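Local coordinates for nitrogenase iron-molybdenum cofactor biosynthesis protein NifB (PDB 7JMA) that probably carries out the radical SAM-dependent insertion of carbide that turns two [4Fe-4S] clusters into the [8Fe-9S-C] precursor of the nitrogenase iron-molybdenum cofactor, at residues S82-A87 / P110-C115; K114-N119 / L133-V138; D67-V72 / F99-K104; R126-A131 / A185-I190; I190-S195 / A218-I223. All coordinates share one frame; numbering follows the deposited sequence.

Interactions 1, 2 and 5 are parallel strand pairs of one sheet, whose order follows the chain, as in the partial TIM barrel of radical SAM enzymes. Interactions 1 and 2 share Lys114 and Cys115 on strand 113-118, with centres 8 Å apart; the centre of 5 lies about 17 Å from that of 1. Interactions 3 and 4 belong to the helical layer: 3 joins helices 65-76 and 96-108, and 4 joins helix 123-132 to the turn after helix 166-186, sharing Ile190 with 5. Along the chain 1 and 3 interleave, as do 2 and 4, and 5 comes last. Cys115, a [4Fe-4S] cluster ligand in another structure of this protein, sits in a sheet backed by these helices.

Interaction 1 (S82-A87 / P110-C115); sequences SVIGVA and PDLLKC
Val83 and Leu113 are paired on neighbouring parallel strands of a beta-alpha-beta unit, strand 83-86 and strand 113-118 being joined through helix 96-108. Their side chains slant across each other, Val83 CG2 lying 3.8 Å from Leu113 CB, while the other valine methyl, CG1, turned opposite the backbone N (chi1 -176°), reaches 3.6 Å from Cys115 SG. Gly85, paired with Cys115, leaves room for that sulfur: a CB there would clash with it. Cys115 is a ligand of a [4Fe-4S] cluster in another structure of this protein.

On the other face, Ile84 and Lys114 run alongside each other in the same direction, with Ile84 CG1 3.7 Å from Lys114 CG, whereas Leu112 CD1 comes to Ile84 CG2 at about a right angle. The lysine chain bends at its last torsion (chi4 49°), bringing NZ back to the loop that leads into its own strand, 2.6 Å from Leu112 O, where Phe109 O is a second acceptor. With a leucine in its place, these two carbonyls would probably lose their shared ammonium donor. Four backbone bonds join the strands, among them Ile84 N to Leu113 O at 2.9 Å, its N-H...O angle 161°.

Interaction 2 (K114-N119 / L133-V138); sequences KCMSTN and LGINTV
Lys114 O takes two backbone N-H groups at the entry to the next parallel strand of the sheet, Asn136 N at 2.8 Å and, more weakly, Thr137 N at 3.3 Å. The pair closes a beta-alpha-beta unit in which helix 123-132 leads from strand 113-118 to strand 137-141. At the same residue, Lys114 N gives its hydrogen to Asn136 OD1, so the asparagine grips both polar backbone atoms of Lys114. This bond is 2.8 Å long and nearly straight, with an N-H...O angle of 169°, and it meets a lone pair in the plane of the side-chain carbonyl. The turn before it begins at Gly134, whose positive phi ends the helix in a Schellman motif.

Met116 and Val138 point the same way on the face toward the helices and lie side by side, with Met116 CG 4.0 Å from Val138 CG2. The methionine folds at its last torsion (chi3 69°), which carries CE to 4.2 Å from Ile135 CD1; Phe102 of helix 96-108 and Leu130 of helix 123-132 also touch Met116. Further along, the Thr118 and Val138 side chains cross at a slant, Thr118 CG2 lying 3.7 Å from Val138 CG1.

Interaction 3 (D67-V72 / F99-K104); sequences DAIKHV and FEFFKK
Two consecutive helices on the outside of the parallel sheet, 65-76 and 96-108, pack here through apolar side chains, their local axes 10.0 Å apart and inclined at 44°. Phe101 fills the space between them. Its ring is swung opposite the backbone N (chi1 171°) and extends across to helix 65-76, where one side of the ring, CD1 and CE1, takes most of the contacts. Ala68 CB approaches obliquely, 3.6 Å from Phe101 CE1, and Ile69 CD1 comes at a slant to the same carbon, also at 3.6 Å. Val72 CG2 instead lies near the ring plane at its edge, 4.2 Å from Phe101 CZ.

Ile69 also reaches past the phenylalanine: its CD1 is 3.8 Å from Lys104 CB, and the two side chains cross at about a right angle. The aliphatic part of the lysine is therefore used against the isoleucine, while its ammonium makes a long, weak ion pair with Asp66. An alanine in place of Ile69 is likely to open a gap beside the Phe101 ring and leave the Lys104 methylenes without their apolar neighbour. On the side facing the sheet, Val72 touches Ile84 and Phe101 touches Val86, both of strand 83-86. With no hydrogen bond linking the two segments, their association depends on the fit of a buried aromatic ring against aliphatic groups.

Interaction 4 (R126-A131 / A185-I190); sequences RADELA and AERGII
Helix 123-132 comes closest to the turn that ends helix 166-186 where Ala131 CA and Arg187 CA lie 6.6 Å apart. That turn is a Schellman motif with Gly188, at positive phi, as its C-prime residue, and it delivers the chain to strand 190-197 of the radical SAM sheet. Arg187 and Ile189, the residues that flank the glycine, make the contacts.

Arg187 stretches out from CG to NE alongside the neighbouring helix and grips Asp128 in a side-on salt bridge, two nitrogens being directed to a single oxygen. NE is 2.7 Å and NH2 2.6 Å from Asp128 OD2. Sharing one oxygen leaves both bonds bent, with N-H...O angles near 135°. Both arrive from the same face of the carboxylate, NE from above its plane and NH2 on the syn side but tilted, and the carboxylate and guanidinium planes are 61° apart. The third nitrogen, NH1, turns back to its own segment, where Glu186 OE1 accepts through its anti lone pair; Lys183 O is a further partner of NH1. One guanidinium thus joins two carboxylates, whose negative charges it probably offsets only in part, and is held from both ends, which restrains its rotation.

Closer to the sheet the contact becomes apolar. Arg187 CD passes 4.1 Å from Ala131 CB, and Ile189 directs its outermost methyl at the helix, toward Leu130 and Ala131. Leu184 and Val138 also pack on Ile189, so this side chain fills the space between helix and sheet. Its CD1 ends 3.9 Å from Ala131 N and 4.3 Å from Leu130 CB.

Interaction 5 (I190-S195 / A218-I223); sequences IVKVNS and ASLMNI
Asn194 OD1 lies 3.2 Å from Asn222 CB where two parallel strands run next to each other. The two asparagines lie side by side and point the same way, but Asn194 keeps CG beside its backbone N (chi1 -82°) and Asn222 has CG opposite its own (chi1 -173°). Their amide planes stand 74° apart, and a carbonyl oxygen meets a methylene. On this same face Lys192 runs alongside Leu220, its CD 4.1 Å from Leu220 CD2.

The other face is mostly apolar. Val193 CG2 touches Ala218 CB at 3.8 Å, and Met221 runs along the strands and bends at its last torsion, which puts CE 3.5 Å from Ser195 OG. That hydroxyl is itself held by a hydrogen bond to Val142 O.

These side chains are set in register by four backbone bonds, from Ser219 N to Val191 O at one end to Ser195 N to Asn222 O at the other. The ladder has an irregular start: Leu220 N is buried and has no partner in the model, while a water accepts from Val191 N and is hydrogen-bonded to Ser219 OG, 2.7 Å away.

Strand 190-197 and strand 220-225 form a beta-alpha-beta unit through helix 206-216, which covers Met221 and Ile223, while Val191 and Val193 pack against helix 166-186. Strand 137-141 continues the sheet beyond strand 190-197, and strand 220-225 is its last strand within this chain.

Interaction 1 (S82-A87 / P110-C115)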
# COMPACT_ATOMS: atom_id res chain seq x y z
N SER A 82 -16.51 3.95 -11.11
CA SER A 82 -15.46 4.71 -11.76
C SER A 82 -14.06 4.18 -11.48
O SER A 82 -13.14 4.55 -12.21
CB SER A 82 -15.52 6.19 -11.34
OG SER A 82 -15.86 6.31 -9.97
N VAL A 83 -13.89 3.32 -10.47
CA VAL A 83 -12.57 2.86 -10.04
C VAL A 83 -12.64 1.36 -9.80
O VAL A 83 -13.60 0.87 -9.19
CB VAL A 83 -12.10 3.58 -8.77
CG1 VAL A 83 -10.69 3.14 -8.40
CG2 VAL A 83 -12.17 5.10 -8.93
N ILE A 84 -11.65 0.62 -10.31
CA ILE A 84 -11.44 -0.78 -9.95
C ILE A 84 -10.08 -0.93 -9.31
O ILE A 84 -9.09 -0.36 -9.77
CB ILE A 84 -11.58 -1.72 -11.17
CG1 ILE A 84 -10.61 -1.34 -12.29
CG2 ILE A 84 -13.01 -1.69 -11.70
CD1 ILE A 84 -10.90 -2.05 -13.60
N GLY A 85 -10.01 -1.72 -8.24
CA GLY A 85 -8.78 -1.84 -7.50
C GLY A 85 -8.54 -3.26 -7.05
O GLY A 85 -9.46 -4.07 -6.94
N VAL A 86 -7.27 -3.55 -6.79
CA VAL A 86 -6.85 -4.80 -6.15
C VAL A 86 -6.11 -4.41 -4.89
O VAL A 86 -5.13 -3.66 -4.96
CB VAL A 86 -5.94 -5.64 -7.06
CG1 VAL A 86 -5.36 -6.83 -6.25
CG2 VAL A 86 -6.70 -6.11 -8.30
N ALA A 87 -6.56 -4.92 -3.74
CA ALA A 87 -5.92 -4.55 -2.49
C ALA A 87 -5.62 -5.72 -1.59
O ALA A 87 -4.96 -5.53 -0.56
CB ALA A 87 -6.80 -3.55 -1.72
N PRO A 110 -11.40 0.59 -20.43
CA PRO A 110 -10.41 1.66 -20.61
C PRO A 110 -10.74 2.93 -19.84
O PRO A 110 -9.83 3.65 -19.43
CB PRO A 110 -10.44 1.91 -22.12
CG PRO A 110 -11.82 1.52 -22.53
CD PRO A 110 -12.19 0.35 -21.65
N ASP A 111 -12.03 3.20 -19.62
CA ASP A 111 -12.46 4.45 -19.02
C ASP A 111 -12.26 4.50 -17.51
O ASP A 111 -12.21 5.60 -16.94
CB ASP A 111 -13.94 4.68 -19.34
CG ASP A 111 -14.78 3.42 -19.12
OD1 ASP A 111 -15.90 3.54 -18.58
OD2 ASP A 111 -14.31 2.32 -19.47
N LEU A 112 -12.13 3.36 -16.84
CA LEU A 112 -12.15 3.32 -15.38
C LEU A 112 -10.76 3.59 -14.79
O LEU A 112 -9.74 3.20 -15.36
CB LEU A 112 -12.67 1.97 -14.88
CG LEU A 112 -14.08 1.57 -15.31
CD1 LEU A 112 -14.38 0.12 -14.94
CD2 LEU A 112 -15.12 2.52 -14.72
N LEU A 113 -10.75 4.28 -13.65
CA LEU A 113 -9.52 4.45 -12.90
C LEU A 113 -9.11 3.10 -12.33
O LEU A 113 -9.94 2.35 -11.82
CB LEU A 113 -9.70 5.44 -11.74
CG LEU A 113 -10.42 6.79 -11.90
CD1 LEU A 113 -9.94 7.79 -10.84
CD2 LEU A 113 -10.28 7.37 -13.30
N LYS A 114 -7.83 2.79 -12.40
CA LYS A 114 -7.31 1.53 -11.88
C LYS A 114 -6.35 1.82 -10.74
O LYS A 114 -5.48 2.68 -10.86
CB LYS A 114 -6.63 0.74 -13.00
CG LYS A 114 -7.63 0.16 -14.00
CD LYS A 114 -6.99 -0.09 -15.35
CE LYS A 114 -8.03 -0.16 -16.46
NZ LYS A 114 -8.98 0.98 -16.44
N CYS A 115 -6.52 1.11 -9.62
CA CYS A 115 -5.67 1.37 -8.47
C CYS A 115 -5.29 0.07 -7.80
O CYS A 115 -5.88 -0.98 -8.03
CB CYS A 115 -6.35 2.30 -7.46
SG CYS A 115 -7.83 1.63 -6.74

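Interaction 2 (K114-N119 / L133-V138)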
# COMPACT_ATOMS: atom_id res chain seq x y z
N LYS A 114 -7.83 2.79 -12.40
CA LYS A 114 -7.31 1.53 -11.88
C LYS A 114 -6.35 1.82 -10.74
O LYS A 114 -5.48 2.68 -10.86
CB LYS A 114 -6.63 0.74 -13.00
CG LYS A 114 -7.63 0.16 -14.00
CD LYS A 114 -6.99 -0.09 -15.35
CE LYS A 114 -8.03 -0.16 -16.46
NZ LYS A 114 -8.98 0.98 -16.44
N CYS A 115 -6.52 1.11 -9.62
CA CYS A 115 -5.67 1.37 -8.47
C CYS A 115 -5.29 0.07 -7.80
O CYS A 115 -5.88 -0.98 -8.03
CB CYS A 115 -6.35 2.30 -7.46
SG CYS A 115 -7.83 1.63 -6.74
N MET A 116 -4.27 0.15 -6.94
CA MET A 116 -3.91 -1.01 -6.15
C MET A 116 -3.18 -0.54 -4.91
O MET A 116 -2.65 0.57 -4.85
CB MET A 116 -3.07 -1.99 -6.97
CG MET A 116 -1.70 -1.53 -7.32
SD MET A 116 -0.68 -2.99 -7.68
CE MET A 116 -1.42 -3.54 -9.21
N SER A 117 -3.17 -1.41 -3.90
CA SER A 117 -2.43 -1.15 -2.68
C SER A 117 -1.37 -2.22 -2.55
O SER A 117 -1.57 -3.36 -2.98
CB SER A 117 -3.35 -1.14 -1.44
OG SER A 117 -4.42 -0.23 -1.61
N THR A 118 -0.23 -1.84 -1.96
CA THR A 118 0.86 -2.79 -1.80
C THR A 118 1.73 -2.35 -0.63
O THR A 118 1.75 -1.17 -0.27
CB THR A 118 1.68 -2.88 -3.10
OG1 THR A 118 2.79 -3.75 -2.90
CG2 THR A 118 2.23 -1.48 -3.47
N ASN A 119 2.46 -3.31 -0.04
CA ASN A 119 3.52 -2.90 0.87
C ASN A 119 4.74 -2.33 0.12
O ASN A 119 5.65 -1.81 0.77
CB ASN A 119 3.90 -4.08 1.77
CG ASN A 119 4.32 -5.31 0.99
OD1 ASN A 119 5.15 -5.22 0.09
ND2 ASN A 119 3.81 -6.50 1.39
N LEU A 133 0.27 -1.35 -17.70
CA LEU A 133 -1.07 -1.90 -17.57
C LEU A 133 -2.12 -0.85 -17.24
O LEU A 133 -3.29 -1.21 -17.06
CB LEU A 133 -1.09 -2.99 -16.50
CG LEU A 133 -0.23 -4.20 -16.85
CD1 LEU A 133 -0.18 -5.18 -15.70
CD2 LEU A 133 -0.76 -4.85 -18.10
N GLY A 134 -1.74 0.42 -17.12
CA GLY A 134 -2.73 1.46 -16.94
C GLY A 134 -3.12 1.73 -15.51
O GLY A 134 -4.15 2.37 -15.27
N ILE A 135 -2.34 1.24 -14.54
CA ILE A 135 -2.58 1.61 -13.15
C ILE A 135 -2.40 3.11 -13.00
O ILE A 135 -1.40 3.68 -13.45
CB ILE A 135 -1.63 0.84 -12.22
CG1 ILE A 135 -1.87 -0.66 -12.36
CG2 ILE A 135 -1.92 1.23 -10.77
CD1 ILE A 135 -3.26 -1.03 -12.05
N ASN A 136 -3.39 3.76 -12.38
CA ASN A 136 -3.35 5.21 -12.21
C ASN A 136 -2.89 5.64 -10.83
O ASN A 136 -2.27 6.70 -10.70
CB ASN A 136 -4.74 5.80 -12.45
CG ASN A 136 -5.30 5.41 -13.78
OD1 ASN A 136 -6.27 4.67 -13.85
ND2 ASN A 136 -4.70 5.94 -14.85
N THR A 137 -3.21 4.86 -9.80
CA THR A 137 -2.92 5.21 -8.42
C THR A 137 -2.46 3.97 -7.68
O THR A 137 -3.04 2.90 -7.86
CB THR A 137 -4.16 5.80 -7.74
OG1 THR A 137 -4.65 6.91 -8.51
CG2 THR A 137 -3.83 6.27 -6.31
N VAL A 138 -1.43 4.11 -6.86
CA VAL A 138 -0.97 3.03 -6.00
C VAL A 138 -0.86 3.58 -4.59
O VAL A 138 -0.32 4.67 -4.38
CB VAL A 138 0.39 2.46 -6.45
CG1 VAL A 138 0.90 1.42 -5.42
CG2 VAL A 138 0.30 1.85 -7.84

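Interaction 3 (D67-V72 / F99-K104)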
# COMPACT_ATOMS: atom_id res chain seq x y z
N ASP A 67 -13.08 -14.37 -13.25
CA ASP A 67 -14.27 -14.19 -12.42
C ASP A 67 -14.37 -12.75 -11.90
O ASP A 67 -15.48 -12.23 -11.74
CB ASP A 67 -14.25 -15.17 -11.25
N ALA A 68 -13.23 -12.11 -11.63
CA ALA A 68 -13.24 -10.73 -11.17
C ALA A 68 -13.70 -9.78 -12.28
O ALA A 68 -14.41 -8.81 -12.02
CB ALA A 68 -11.85 -10.33 -10.67
N ILE A 69 -13.28 -10.05 -13.52
CA ILE A 69 -13.78 -9.27 -14.66
C ILE A 69 -15.30 -9.37 -14.75
O ILE A 69 -16.00 -8.36 -14.91
CB ILE A 69 -13.11 -9.74 -15.96
CG1 ILE A 69 -11.62 -9.45 -15.95
CG2 ILE A 69 -13.81 -9.11 -17.18
CD1 ILE A 69 -11.27 -7.98 -16.06
N LYS A 70 -15.83 -10.60 -14.68
CA LYS A 70 -17.28 -10.78 -14.77
C LYS A 70 -17.99 -10.09 -13.62
O LYS A 70 -19.07 -9.51 -13.81
CB LYS A 70 -17.62 -12.27 -14.80
N HIS A 71 -17.40 -10.13 -12.43
CA HIS A 71 -17.95 -9.41 -11.29
C HIS A 71 -18.03 -7.91 -11.57
O HIS A 71 -19.07 -7.28 -11.32
CB HIS A 71 -17.10 -9.70 -10.04
CG HIS A 71 -17.53 -8.94 -8.82
ND1 HIS A 71 -18.69 -9.22 -8.14
CD2 HIS A 71 -16.94 -7.91 -8.16
CE1 HIS A 71 -18.81 -8.40 -7.11
NE2 HIS A 71 -17.76 -7.59 -7.10
N VAL A 72 -16.94 -7.32 -12.08
CA VAL A 72 -16.96 -5.88 -12.34
C VAL A 72 -18.03 -5.53 -13.37
O VAL A 72 -18.77 -4.55 -13.21
CB VAL A 72 -15.57 -5.39 -12.81
CG1 VAL A 72 -15.66 -3.96 -13.28
CG2 VAL A 72 -14.56 -5.51 -11.68
N PHE A 99 -1.86 -9.12 -12.19
CA PHE A 99 -1.46 -8.60 -13.49
C PHE A 99 -2.31 -9.17 -14.61
O PHE A 99 -2.58 -8.47 -15.59
CB PHE A 99 0.03 -8.88 -13.71
CG PHE A 99 0.91 -8.34 -12.61
CD1 PHE A 99 1.42 -7.05 -12.68
CD2 PHE A 99 1.20 -9.11 -11.49
CE1 PHE A 99 2.21 -6.55 -11.67
CE2 PHE A 99 1.99 -8.61 -10.48
CZ PHE A 99 2.49 -7.34 -10.56
N GLU A 100 -2.76 -10.43 -14.48
CA GLU A 100 -3.69 -10.97 -15.48
C GLU A 100 -4.99 -10.18 -15.48
O GLU A 100 -5.55 -9.87 -16.54
CB GLU A 100 -3.96 -12.45 -15.21
N PHE A 101 -5.48 -9.81 -14.29
CA PHE A 101 -6.71 -9.05 -14.18
C PHE A 101 -6.57 -7.66 -14.80
O PHE A 101 -7.43 -7.22 -15.56
CB PHE A 101 -7.13 -8.94 -12.71
CG PHE A 101 -8.28 -7.99 -12.48
CD1 PHE A 101 -9.59 -8.38 -12.76
CD2 PHE A 101 -8.05 -6.71 -11.99
CE1 PHE A 101 -10.65 -7.50 -12.56
CE2 PHE A 101 -9.10 -5.83 -11.78
CZ PHE A 101 -10.41 -6.23 -12.07
N PHE A 102 -5.49 -6.94 -14.46
CA PHE A 102 -5.37 -5.60 -15.04
C PHE A 102 -5.10 -5.65 -16.54
O PHE A 102 -5.47 -4.71 -17.25
CB PHE A 102 -4.29 -4.80 -14.30
CG PHE A 102 -4.76 -4.25 -12.99
CD1 PHE A 102 -5.86 -3.41 -12.93
CD2 PHE A 102 -4.14 -4.61 -11.81
CE1 PHE A 102 -6.32 -2.92 -11.72
CE2 PHE A 102 -4.58 -4.12 -10.59
CZ PHE A 102 -5.67 -3.28 -10.54
N LYS A 103 -4.49 -6.73 -17.04
CA LYS A 103 -4.35 -6.88 -18.48
C LYS A 103 -5.72 -6.92 -19.15
O LYS A 103 -5.98 -6.21 -20.13
CB LYS A 103 -3.56 -8.14 -18.82
CG LYS A 103 -2.05 -8.00 -18.70
CD LYS A 103 -1.33 -9.32 -18.94
CE LYS A 103 0.17 -9.13 -19.09
NZ LYS A 103 0.93 -9.99 -18.14
N LYS A 104 -6.63 -7.73 -18.60
CA LYS A 104 -7.97 -7.86 -19.18
C LYS A 104 -8.79 -6.59 -18.97
O LYS A 104 -9.57 -6.20 -19.85
CB LYS A 104 -8.69 -9.06 -18.57
CG LYS A 104 -7.93 -10.37 -18.69
CD LYS A 104 -8.60 -11.46 -17.87
CE LYS A 104 -7.70 -12.68 -17.72
NZ LYS A 104 -7.44 -13.33 -19.04

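Interaction 4 (R126-A131 / A185-I190)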
# COMPACT_ATOMS: atom_id res chain seq x y z
N ARG A 126 8.32 -4.37 -10.34
CA ARG A 126 7.05 -4.36 -11.07
C ARG A 126 6.60 -2.98 -11.52
O ARG A 126 5.58 -2.89 -12.22
CB ARG A 126 5.94 -4.99 -10.23
CG ARG A 126 6.21 -6.41 -9.86
CD ARG A 126 6.20 -7.31 -11.09
NE ARG A 126 5.91 -8.69 -10.73
CZ ARG A 126 5.32 -9.58 -11.53
NH1 ARG A 126 4.94 -9.23 -12.76
NH2 ARG A 126 5.11 -10.82 -11.10
N ALA A 127 7.31 -1.92 -11.14
CA ALA A 127 6.82 -0.57 -11.42
C ALA A 127 6.60 -0.35 -12.91
O ALA A 127 5.57 0.20 -13.32
CB ALA A 127 7.78 0.47 -10.85
N ASP A 128 7.54 -0.80 -13.75
CA ASP A 128 7.38 -0.64 -15.19
C ASP A 128 6.11 -1.32 -15.68
O ASP A 128 5.36 -0.77 -16.49
CB ASP A 128 8.59 -1.21 -15.92
CG ASP A 128 9.79 -0.30 -15.86
OD1 ASP A 128 10.90 -0.80 -15.57
OD2 ASP A 128 9.62 0.91 -16.10
N GLU A 129 5.86 -2.55 -15.21
CA GLU A 129 4.70 -3.29 -15.67
C GLU A 129 3.40 -2.61 -15.25
O GLU A 129 2.44 -2.56 -16.03
CB GLU A 129 4.77 -4.71 -15.10
CG GLU A 129 3.69 -5.63 -15.60
CD GLU A 129 3.94 -7.06 -15.17
OE1 GLU A 129 3.20 -7.95 -15.64
OE2 GLU A 129 4.87 -7.30 -14.37
N LEU A 130 3.36 -2.10 -14.02
CA LEU A 130 2.18 -1.39 -13.53
C LEU A 130 1.81 -0.25 -14.45
O LEU A 130 0.65 -0.08 -14.82
CB LEU A 130 2.44 -0.86 -12.12
CG LEU A 130 2.55 -1.95 -11.07
CD1 LEU A 130 2.61 -1.31 -9.71
CD2 LEU A 130 1.35 -2.87 -11.22
N ALA A 131 2.82 0.55 -14.83
CA ALA A 131 2.59 1.67 -15.74
C ALA A 131 2.04 1.18 -17.08
O ALA A 131 1.09 1.77 -17.61
CB ALA A 131 3.89 2.43 -15.95
N ALA A 185 6.19 7.27 -9.17
CA ALA A 185 5.94 8.70 -9.34
C ALA A 185 6.52 9.22 -10.65
O ALA A 185 5.91 10.08 -11.30
CB ALA A 185 6.51 9.48 -8.16
N GLU A 186 7.72 8.74 -11.04
CA GLU A 186 8.34 9.26 -12.26
C GLU A 186 7.61 8.79 -13.51
O GLU A 186 7.77 9.38 -14.58
CB GLU A 186 9.82 8.89 -12.30
CG GLU A 186 10.11 7.43 -12.52
CD GLU A 186 11.57 7.09 -12.23
OE1 GLU A 186 11.98 5.94 -12.50
OE2 GLU A 186 12.30 7.97 -11.72
N ARG A 187 6.79 7.75 -13.39
CA ARG A 187 5.97 7.24 -14.47
C ARG A 187 4.56 7.83 -14.48
O ARG A 187 3.74 7.43 -15.31
CB ARG A 187 5.90 5.70 -14.40
CG ARG A 187 7.18 5.04 -14.87
CD ARG A 187 7.41 3.67 -14.25
NE ARG A 187 8.65 3.09 -14.74
CZ ARG A 187 9.86 3.32 -14.22
NH1 ARG A 187 9.99 4.13 -13.17
NH2 ARG A 187 10.93 2.75 -14.74
N GLY A 188 4.27 8.80 -13.62
CA GLY A 188 2.98 9.45 -13.63
C GLY A 188 1.94 8.82 -12.75
O GLY A 188 0.83 9.35 -12.66
N ILE A 189 2.26 7.71 -12.07
CA ILE A 189 1.29 7.05 -11.22
C ILE A 189 1.18 7.82 -9.92
O ILE A 189 2.21 8.16 -9.31
CB ILE A 189 1.70 5.60 -10.96
CG1 ILE A 189 1.60 4.81 -12.28
CG2 ILE A 189 0.88 5.04 -9.82
CD1 ILE A 189 2.30 3.45 -12.26
N ILE A 190 -0.04 8.12 -9.49
CA ILE A 190 -0.25 8.84 -8.24
C ILE A 190 0.09 7.93 -7.08
O ILE A 190 -0.48 6.84 -6.97
CB ILE A 190 -1.70 9.33 -8.12
CG1 ILE A 190 -2.06 10.26 -9.29
CG2 ILE A 190 -1.95 9.97 -6.76
CD1 ILE A 190 -3.55 10.46 -9.40

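Interaction 5 (I190-S195 / A218-I223)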
# COMPACT_ATOMS: atom_id res chain seq x y z
N ILE A 190 -0.04 8.12 -9.49
CA ILE A 190 -0.25 8.84 -8.24
C ILE A 190 0.09 7.93 -7.08
O ILE A 190 -0.48 6.84 -6.97
CB ILE A 190 -1.70 9.33 -8.12
CG1 ILE A 190 -2.06 10.26 -9.29
CG2 ILE A 190 -1.95 9.97 -6.76
CD1 ILE A 190 -3.55 10.46 -9.40
N VAL A 191 1.00 8.36 -6.21
CA VAL A 191 1.39 7.53 -5.06
C VAL A 191 0.75 8.11 -3.82
O VAL A 191 0.98 9.28 -3.47
CB VAL A 191 2.91 7.43 -4.90
CG1 VAL A 191 3.25 6.55 -3.66
CG2 VAL A 191 3.53 6.84 -6.12
N LYS A 192 -0.05 7.29 -3.15
CA LYS A 192 -0.61 7.62 -1.85
C LYS A 192 0.10 6.75 -0.82
O LYS A 192 0.35 5.57 -1.08
CB LYS A 192 -2.11 7.35 -1.82
CG LYS A 192 -2.86 8.10 -2.92
CD LYS A 192 -4.35 7.80 -2.89
CE LYS A 192 -5.11 8.65 -3.92
NZ LYS A 192 -6.50 8.15 -4.16
N VAL A 193 0.47 7.32 0.31
CA VAL A 193 1.17 6.56 1.35
C VAL A 193 0.24 6.39 2.54
O VAL A 193 -0.31 7.38 3.05
CB VAL A 193 2.50 7.24 1.75
CG1 VAL A 193 3.08 6.61 3.03
CG2 VAL A 193 3.51 7.10 0.61
N ASN A 194 0.03 5.14 2.95
CA ASN A 194 -0.67 4.81 4.18
C ASN A 194 0.37 4.59 5.27
O ASN A 194 1.37 3.88 5.05
CB ASN A 194 -1.53 3.55 4.03
CG ASN A 194 -2.87 3.83 3.39
OD1 ASN A 194 -3.14 4.95 2.94
ND2 ASN A 194 -3.71 2.81 3.33
N SER A 195 0.15 5.18 6.44
CA SER A 195 0.99 4.95 7.60
C SER A 195 0.11 4.66 8.80
O SER A 195 -0.80 5.43 9.10
CB SER A 195 1.90 6.15 7.87
OG SER A 195 2.67 6.45 6.71
N ALA A 218 5.76 10.98 -3.39
CA ALA A 218 4.38 10.72 -2.96
C ALA A 218 3.54 11.99 -3.05
O ALA A 218 4.04 13.11 -2.89
CB ALA A 218 4.35 10.19 -1.52
N SER A 219 2.24 11.80 -3.29
CA SER A 219 1.28 12.90 -3.43
C SER A 219 0.42 13.15 -2.21
O SER A 219 -0.06 14.27 -2.03
CB SER A 219 0.35 12.67 -4.63
OG SER A 219 1.07 12.75 -5.86
N LEU A 220 0.22 12.13 -1.38
CA LEU A 220 -0.77 12.21 -0.32
C LEU A 220 -0.38 11.20 0.74
O LEU A 220 0.20 10.16 0.42
CB LEU A 220 -2.17 11.91 -0.88
CG LEU A 220 -3.36 11.86 0.05
CD1 LEU A 220 -3.67 13.26 0.56
CD2 LEU A 220 -4.56 11.29 -0.69
N MET A 221 -0.66 11.53 1.99
CA MET A 221 -0.48 10.59 3.08
C MET A 221 -1.81 10.36 3.77
O MET A 221 -2.60 11.29 3.96
CB MET A 221 0.54 11.09 4.08
CG MET A 221 1.20 9.98 4.82
SD MET A 221 2.85 10.45 5.34
CE MET A 221 2.73 9.96 7.05
N ASN A 222 -2.05 9.12 4.17
CA ASN A 222 -3.25 8.74 4.91
C ASN A 222 -2.77 8.14 6.22
O ASN A 222 -2.14 7.07 6.21
CB ASN A 222 -4.10 7.76 4.11
CG ASN A 222 -5.43 7.46 4.76
OD1 ASN A 222 -5.88 8.17 5.66
ND2 ASN A 222 -6.08 6.40 4.31
N ILE A 223 -3.03 8.83 7.33
CA ILE A 223 -2.70 8.33 8.65
C ILE A 223 -3.84 7.44 9.13
O ILE A 223 -4.99 7.90 9.23
CB ILE A 223 -2.45 9.47 9.65
CG1 ILE A 223 -1.67 10.61 9.00
CG2 ILE A 223 -1.70 8.94 10.87
CD1 ILE A 223 -0.25 10.24 8.66
O HOH W 1 2.79 10.80 -6.54